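Local coordinates for protein type-2Ba cytolytic delta-endotoxin (Bacillus thuringiensis serovar israelensis, PDB 2RCI) that probably kills the larvae of dipteran insects by making pores in the epithelial cell membrane of the midgut, at residues Thr107-Asn112 with Tyr136-Ser141; Gly61-Ser66 with Arg86-Leu91; Gln32-Pro37 with Leu48-Gly53. All coordinates share one frame; numbering follows the deposited sequence. Where two conformers were deposited one is given.

Interaction 1: residues Thr107-Asn112 with Tyr136-Ser141; sequences TNTFTN and YKILFS
Y136 of strand 132-142 lays the face of its ring against T109, near the C-terminal end of helix 96-110, and so joins the central sheet to one of the two helix layers of the Cyt fold. With CG anti to the backbone N (chi1 -164°), the side chain leaves the sheet toward the helix. Its CB meets the methyl T109 CG2 at 4.0 Å, and the same methyl reaches on to Y136 CG. Farther out, T109 CA stands over the ring centre as a CH-pi contact, 3.7 Å from the Y136 centroid and only 7° off the normal. Y136 CE2 lies 3.4 Å from T109 OG1, while on the other flank Y136 CE1 approaches N108 O at 3.4 Å. The tip, Y136 OH, lies 3.2 Å from N108 O and is hydrogen-bonded to Q116 and N11.

I138, two residues along on the same face of the strand, adds a smaller touch. Its CD1 meets T109 OG1 at 3.4 Å, and its CG1 sits at the edge of the Y136 ring, in plane. T109 OG1 itself turns back to hydrogen-bond A105 O one helical turn earlier, and T109 CG2 lies over the centre of the F110 ring on one side and over the CG-CD2 rim of Y136 on the other.

The contact rests on a CH-pi touch and van der Waals packing, with oxygens at close range. The ring face takes a CH and a methyl from T109 as well as its hydroxyl oxygen, and the two buried hydroxyls, T109 OG1 and Y136 OH, find hydrogen-bond partners outside the two segments.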
# COMPACT_ATOMS: atom_id res chain seq x y z
N THR A 107 -8.97 -3.00 -2.18
CA THR A 107 -10.05 -2.95 -3.17
C THR A 107 -9.99 -1.68 -4.03
O THR A 107 -10.15 -1.74 -5.26
CB THR A 107 -11.42 -3.09 -2.49
OG1 THR A 107 -11.43 -4.33 -1.79
CG2 THR A 107 -12.57 -3.06 -3.53
N ASN A 108 -9.74 -0.54 -3.38
CA ASN A 108 -9.59 0.72 -4.09
C ASN A 108 -8.29 0.87 -4.89
O ASN A 108 -8.12 1.83 -5.65
CB ASN A 108 -9.81 1.88 -3.11
CG ASN A 108 -11.25 1.98 -2.66
OD1 ASN A 108 -12.14 1.62 -3.41
ND2 ASN A 108 -11.48 2.44 -1.43
N THR A 109 -7.41 -0.13 -4.79
CA THR A 109 -6.16 -0.14 -5.58
C THR A 109 -6.49 -0.61 -7.02
O THR A 109 -5.82 -0.22 -7.97
CB THR A 109 -5.14 -1.10 -4.94
OG1 THR A 109 -4.75 -0.59 -3.65
CG2 THR A 109 -3.88 -1.33 -5.84
N PHE A 110 -7.56 -1.41 -7.14
CA PHE A 110 -7.91 -2.10 -8.40
C PHE A 110 -9.27 -1.68 -8.96
O PHE A 110 -9.54 -1.89 -10.16
CB PHE A 110 -7.90 -3.62 -8.20
CG PHE A 110 -6.57 -4.16 -7.80
CD1 PHE A 110 -5.50 -4.15 -8.71
CD2 PHE A 110 -6.36 -4.62 -6.48
CE1 PHE A 110 -4.26 -4.66 -8.36
CE2 PHE A 110 -5.07 -5.12 -6.10
CZ PHE A 110 -4.03 -5.16 -7.05
N THR A 111 -10.14 -1.16 -8.09
CA THR A 111 -11.53 -0.82 -8.46
C THR A 111 -11.87 0.59 -7.93
O THR A 111 -11.06 1.20 -7.24
CB THR A 111 -12.59 -1.87 -7.94
OG1 THR A 111 -12.65 -1.85 -6.50
CG2 THR A 111 -12.29 -3.32 -8.44
N ASN A 112 -13.07 1.08 -8.26
CA ASN A 112 -13.44 2.45 -7.97
C ASN A 112 -12.35 3.42 -8.47
O ASN A 112 -12.05 4.39 -7.80
CB ASN A 112 -13.63 2.66 -6.47
CG ASN A 112 -14.74 1.83 -5.89
OD1 ASN A 112 -15.85 1.79 -6.43
ND2 ASN A 112 -14.46 1.16 -4.76
N TYR A 136 0.40 2.59 -7.67
CA TYR A 136 -0.61 2.90 -6.66
C TYR A 136 0.09 2.74 -5.32
O TYR A 136 0.75 1.71 -5.06
CB TYR A 136 -1.78 1.93 -6.75
CG TYR A 136 -3.01 2.42 -6.00
CD1 TYR A 136 -4.07 3.03 -6.67
CD2 TYR A 136 -3.09 2.30 -4.60
CE1 TYR A 136 -5.18 3.51 -5.96
CE2 TYR A 136 -4.18 2.75 -3.90
CZ TYR A 136 -5.23 3.35 -4.58
OH TYR A 136 -6.31 3.81 -3.86
N LYS A 137 -0.06 3.76 -4.48
CA LYS A 137 0.68 3.82 -3.21
C LYS A 137 -0.23 4.06 -2.03
O LYS A 137 -1.09 4.94 -2.08
CB LYS A 137 1.76 4.89 -3.24
CG LYS A 137 2.87 4.57 -4.25
CD LYS A 137 3.95 5.66 -4.27
CE LYS A 137 3.46 7.04 -4.84
NZ LYS A 137 2.60 7.01 -6.06
N ILE A 138 -0.01 3.27 -0.99
CA ILE A 138 -0.83 3.31 0.23
C ILE A 138 0.14 3.41 1.41
O ILE A 138 1.25 2.86 1.36
CB ILE A 138 -1.62 2.00 0.41
CG1 ILE A 138 -2.54 1.74 -0.79
CG2 ILE A 138 -2.43 2.05 1.72
CD1 ILE A 138 -3.10 0.29 -0.82
N LEU A 139 -0.26 4.12 2.46
CA LEU A 139 0.56 4.14 3.69
C LEU A 139 -0.34 3.98 4.91
O LEU A 139 -1.17 4.87 5.21
CB LEU A 139 1.43 5.39 3.80
CG LEU A 139 2.52 5.42 4.91
CD1 LEU A 139 3.67 6.35 4.55
CD2 LEU A 139 1.95 5.72 6.31
N PHE A 140 -0.17 2.86 5.60
CA PHE A 140 -0.90 2.62 6.84
C PHE A 140 -0.09 3.02 8.07
O PHE A 140 1.10 2.65 8.18
CB PHE A 140 -1.22 1.13 7.03
CG PHE A 140 -2.10 0.55 5.97
CD1 PHE A 140 -3.48 0.69 6.05
CD2 PHE A 140 -1.54 -0.18 4.92
CE1 PHE A 140 -4.32 0.14 5.05
CE2 PHE A 140 -2.37 -0.75 3.92
CZ PHE A 140 -3.77 -0.59 4.00
N SER A 141 -0.72 3.78 8.97
CA SER A 141 -0.19 3.96 10.32
C SER A 141 -1.10 3.17 11.26
O SER A 141 -2.33 3.25 11.16
CB SER A 141 -0.14 5.43 10.71
OG SER A 141 0.70 6.17 9.83

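Interaction 2: residues Gly61-Ser66 with Arg86-Leu91; sequences GTINQS and RSVLGL
V88, G61 and I63 make up most of this contact, in which the end of helix 74-89 packs on strand 57-64: helix-on-sheet packing in a layered alpha/beta fold, with a glycine allowing the close approach. V88 contributes the largest share, and its two methyls divide the work. CG1, anti to the backbone N (chi1 179°), rests on the backbone of the strand, 3.9 Å from G61 C and 4.0 Å from T62 N. CG2 points along the strand instead and meets I63 CG2 at 4.0 Å, an apolar touch between side chains that cross at about a right angle.

G61 takes part through its backbone. Lacking a side chain, it lets the main chains close to 4.6 Å between G61 CA and V88 CA, and it directs a CA-H...O contact at the helix: G61 CA lies 3.2 Å from V88 O, with 147° at the hydrogen. That carbonyl also accepts a hydrogen bond from the hydroxyl of T188, so the last turn of the helix is gripped by polar as well as apolar means. The chain then leaves the helix at G90, with positive phi.

Strand 57-64 pairs antiparallel with strand 177-192, through backbone bonds of G61 with T188 and I63 with A186. L89 turns from the strand toward F98 and W99 of helix 96-110, while T62 reaches F44 and L48 of helix 44-53 in the opposite helix layer.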
# COMPACT_ATOMS: atom_id res chain seq x y z
N GLY A 61 8.95 -6.72 8.63
CA GLY A 61 8.62 -7.43 7.41
C GLY A 61 8.91 -6.60 6.18
O GLY A 61 8.85 -5.37 6.22
N THR A 62 9.23 -7.28 5.07
CA THR A 62 9.45 -6.62 3.80
C THR A 62 8.99 -7.53 2.68
O THR A 62 8.87 -8.76 2.86
CB THR A 62 10.96 -6.31 3.50
OG1 THR A 62 11.67 -7.55 3.33
CG2 THR A 62 11.64 -5.47 4.58
N ILE A 63 8.73 -6.91 1.53
CA ILE A 63 8.54 -7.62 0.26
C ILE A 63 8.97 -6.70 -0.88
O ILE A 63 8.81 -5.49 -0.81
CB ILE A 63 7.09 -8.09 0.04
CG1 ILE A 63 7.01 -8.98 -1.21
CG2 ILE A 63 6.15 -6.87 -0.09
CD1 ILE A 63 5.76 -9.87 -1.25
N ASN A 64 9.52 -7.29 -1.94
CA ASN A 64 9.98 -6.53 -3.09
C ASN A 64 10.03 -7.52 -4.24
O ASN A 64 11.11 -7.99 -4.62
CB ASN A 64 11.37 -5.91 -2.83
CG ASN A 64 11.93 -5.15 -4.03
OD1 ASN A 64 11.19 -4.63 -4.88
ND2 ASN A 64 13.28 -5.10 -4.12
N GLN A 65 8.86 -7.83 -4.79
CA GLN A 65 8.78 -8.80 -5.89
C GLN A 65 7.40 -8.82 -6.50
O GLN A 65 6.44 -8.28 -5.94
CB GLN A 65 9.09 -10.20 -5.37
CG GLN A 65 7.99 -10.74 -4.43
CD GLN A 65 8.20 -12.19 -4.08
OE1 GLN A 65 9.10 -12.52 -3.33
NE2 GLN A 65 7.36 -13.06 -4.63
N SER A 66 7.29 -9.52 -7.63
CA SER A 66 6.00 -9.74 -8.26
C SER A 66 5.16 -10.71 -7.42
O SER A 66 5.68 -11.68 -6.86
CB SER A 66 6.22 -10.26 -9.69
OG SER A 66 6.83 -9.22 -10.46
N ARG A 86 -0.91 -9.53 5.62
CA ARG A 86 -0.82 -10.26 6.90
C ARG A 86 0.63 -10.73 7.20
O ARG A 86 1.15 -10.50 8.31
CB ARG A 86 -1.80 -11.45 6.92
CG ARG A 86 -2.00 -12.06 8.35
CD ARG A 86 -3.00 -13.20 8.33
NE ARG A 86 -4.19 -12.95 7.52
CZ ARG A 86 -5.33 -12.43 7.99
NH1 ARG A 86 -5.44 -12.09 9.27
NH2 ARG A 86 -6.35 -12.24 7.16
N SER A 87 1.28 -11.33 6.20
CA SER A 87 2.66 -11.79 6.35
C SER A 87 3.65 -10.63 6.57
O SER A 87 4.49 -10.69 7.48
CB SER A 87 3.08 -12.67 5.17
OG SER A 87 4.41 -13.14 5.35
N VAL A 88 3.51 -9.58 5.77
CA VAL A 88 4.50 -8.49 5.76
C VAL A 88 4.43 -7.66 7.05
O VAL A 88 5.41 -7.05 7.46
CB VAL A 88 4.37 -7.61 4.50
CG1 VAL A 88 5.39 -6.48 4.53
CG2 VAL A 88 4.62 -8.44 3.23
N LEU A 89 3.26 -7.64 7.68
CA LEU A 89 3.03 -6.88 8.89
C LEU A 89 3.93 -7.34 10.02
O LEU A 89 4.42 -6.52 10.81
CB LEU A 89 1.56 -7.01 9.32
CG LEU A 89 0.66 -5.83 8.98
CD1 LEU A 89 -0.81 -6.25 9.23
CD2 LEU A 89 1.02 -4.55 9.79
N GLY A 90 4.17 -8.66 10.08
CA GLY A 90 4.98 -9.28 11.14
C GLY A 90 4.51 -9.00 12.55
O GLY A 90 5.30 -9.06 13.50
N LEU A 91 3.23 -8.64 12.68
CA LEU A 91 2.52 -8.39 13.92
C LEU A 91 1.16 -9.00 13.65
O LEU A 91 0.68 -8.95 12.53
CB LEU A 91 2.29 -6.88 14.14
CG LEU A 91 3.52 -5.99 14.25
CD1 LEU A 91 3.10 -4.55 14.00
CD2 LEU A 91 4.11 -6.16 15.61

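Interaction 3: residues Gln32-Pro37 with Leu48-Gly53; sequences QGAIDP and LQIANG
I50 of helix 44-53 presses its terminal methyl onto the backbone of G33 and A34, in the loop that follows helix 21-31. Both helices belong to one of the two layers that enclose the sheet in this alpha/beta fold, and the contact ties the second helix to the loop leading out of the first.

The segment 48-53 begins with L48, which faces the sheet rather than the loop: it packs on L187 of strand 177-192. Its carbonyl receives N52 N at 2.9 Å, a regular helical bond. I50 comes round on the side of the helix that looks toward G33 and A34. Its CG1 sits beside the backbone N (chi1 -72°) and the chain runs on extended (chi2 167°), which carries CD1 well out from the helix to the loop. I50 also touches T30 and F31, so it bridges the end of helix 21-31 and the turn beyond. A51 faces the sheet again, against L187 and V59. At G53 the amide bonds to I50 O at 3.0 Å, with a weak bond to Q49 O beside it.

Across from I50 the loop makes a compact turn, in which I35 N bonds to Q32 O at 3.1 Å. G33 has no side chain to stand between its peptide and the isoleucine. A34 is fixed further by backbone hydrogen bonding to N43 and by its side chain resting on F42. I50 CD1 thus lies over the flat face of the G33-A34 peptide, 3.6 Å from both G33 C and A34 N, with A34 CB alongside at 4.2 Å.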
# COMPACT_ATOMS: atom_id res chain seq x y z
N GLN A 32 7.69 10.00 2.70
CA GLN A 32 7.65 10.76 1.44
C GLN A 32 9.02 10.73 0.73
O GLN A 32 9.09 10.73 -0.51
CB GLN A 32 7.20 12.20 1.66
CG GLN A 32 5.82 12.35 2.32
CD GLN A 32 4.67 11.75 1.52
OE1 GLN A 32 4.77 11.56 0.29
NE2 GLN A 32 3.56 11.45 2.21
N GLY A 33 10.08 10.68 1.53
CA GLY A 33 11.46 10.62 1.03
C GLY A 33 11.80 9.40 0.17
O GLY A 33 12.80 9.41 -0.56
N ALA A 34 10.97 8.35 0.24
CA ALA A 34 11.18 7.17 -0.62
C ALA A 34 10.55 7.25 -2.02
O ALA A 34 10.67 6.31 -2.83
CB ALA A 34 10.71 5.92 0.09
N ILE A 35 9.86 8.35 -2.31
CA ILE A 35 9.21 8.56 -3.63
C ILE A 35 10.20 9.17 -4.63
O ILE A 35 10.81 10.21 -4.35
CB ILE A 35 7.95 9.45 -3.49
CG1 ILE A 35 6.88 8.78 -2.60
CG2 ILE A 35 7.36 9.85 -4.86
CD1 ILE A 35 6.56 7.36 -3.00
N ASP A 36 10.40 8.50 -5.78
CA ASP A 36 11.24 9.09 -6.86
C ASP A 36 10.59 10.38 -7.37
O ASP A 36 9.39 10.40 -7.68
CB ASP A 36 11.42 8.10 -8.02
CG ASP A 36 12.39 8.61 -9.09
OD1 ASP A 36 12.00 9.41 -9.98
OD2 ASP A 36 13.58 8.20 -9.03
N PRO A 37 11.38 11.47 -7.47
CA PRO A 37 10.78 12.77 -7.82
C PRO A 37 10.22 12.84 -9.25
O PRO A 37 9.38 13.71 -9.54
CB PRO A 37 11.96 13.75 -7.66
CG PRO A 37 13.18 12.91 -7.95
CD PRO A 37 12.84 11.57 -7.30
N LEU A 48 14.06 1.48 2.88
CA LEU A 48 14.88 0.78 3.86
C LEU A 48 15.96 1.66 4.51
O LEU A 48 16.22 1.54 5.69
CB LEU A 48 15.48 -0.49 3.27
CG LEU A 48 14.48 -1.64 3.12
CD1 LEU A 48 15.10 -2.77 2.37
CD2 LEU A 48 14.04 -2.13 4.52
N GLN A 49 16.57 2.55 3.74
CA GLN A 49 17.52 3.51 4.32
C GLN A 49 16.81 4.38 5.37
O GLN A 49 17.30 4.58 6.47
CB GLN A 49 18.14 4.40 3.24
CG GLN A 49 19.02 3.67 2.23
CD GLN A 49 20.31 3.10 2.85
OE1 GLN A 49 21.05 3.81 3.55
NE2 GLN A 49 20.56 1.83 2.62
N ILE A 50 15.62 4.86 5.02
CA ILE A 50 14.83 5.70 5.92
C ILE A 50 14.48 4.94 7.21
O ILE A 50 14.70 5.45 8.32
CB ILE A 50 13.57 6.23 5.22
CG1 ILE A 50 13.95 7.30 4.18
CG2 ILE A 50 12.56 6.78 6.24
CD1 ILE A 50 12.81 7.68 3.21
N ALA A 51 13.97 3.72 7.06
CA ALA A 51 13.68 2.85 8.20
C ALA A 51 14.92 2.67 9.11
O ALA A 51 14.81 2.77 10.33
CB ALA A 51 13.12 1.51 7.74
N ASN A 52 16.08 2.45 8.49
CA ASN A 52 17.36 2.32 9.21
C ASN A 52 17.72 3.54 10.03
O ASN A 52 18.41 3.42 11.06
CB ASN A 52 18.52 2.07 8.22
CG ASN A 52 19.78 1.54 8.92
OD1 ASN A 52 19.70 0.61 9.71
ND2 ASN A 52 20.95 2.14 8.61
N GLY A 53 17.30 4.72 9.58
CA GLY A 53 17.65 5.95 10.29
C GLY A 53 16.72 6.29 11.44
O GLY A 53 17.00 7.23 12.21

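In the fold
Interactions 1 and 2 fasten consecutive helices, 96-110 and 74-89, to the same sheet; interaction 3 lies in the opposite layer and joins a helix to a loop. Interaction 1 is the deeply buried one and rests on an aromatic face, whereas interactions 2 and 3, nearer the surface, set branched aliphatic side chains on glycine-containing backbone. The sheet links them. K137, beside Y136 but turned to the other face, packs its CD on I35 CD1 of interaction 3 at 3.4 Å, and T62 CG2 of interaction 2 meets L48 CD2 of interaction 3 at 4.1 Å. Interactions 1 and 2 do not touch, their nearest atoms being about 7 Å apart.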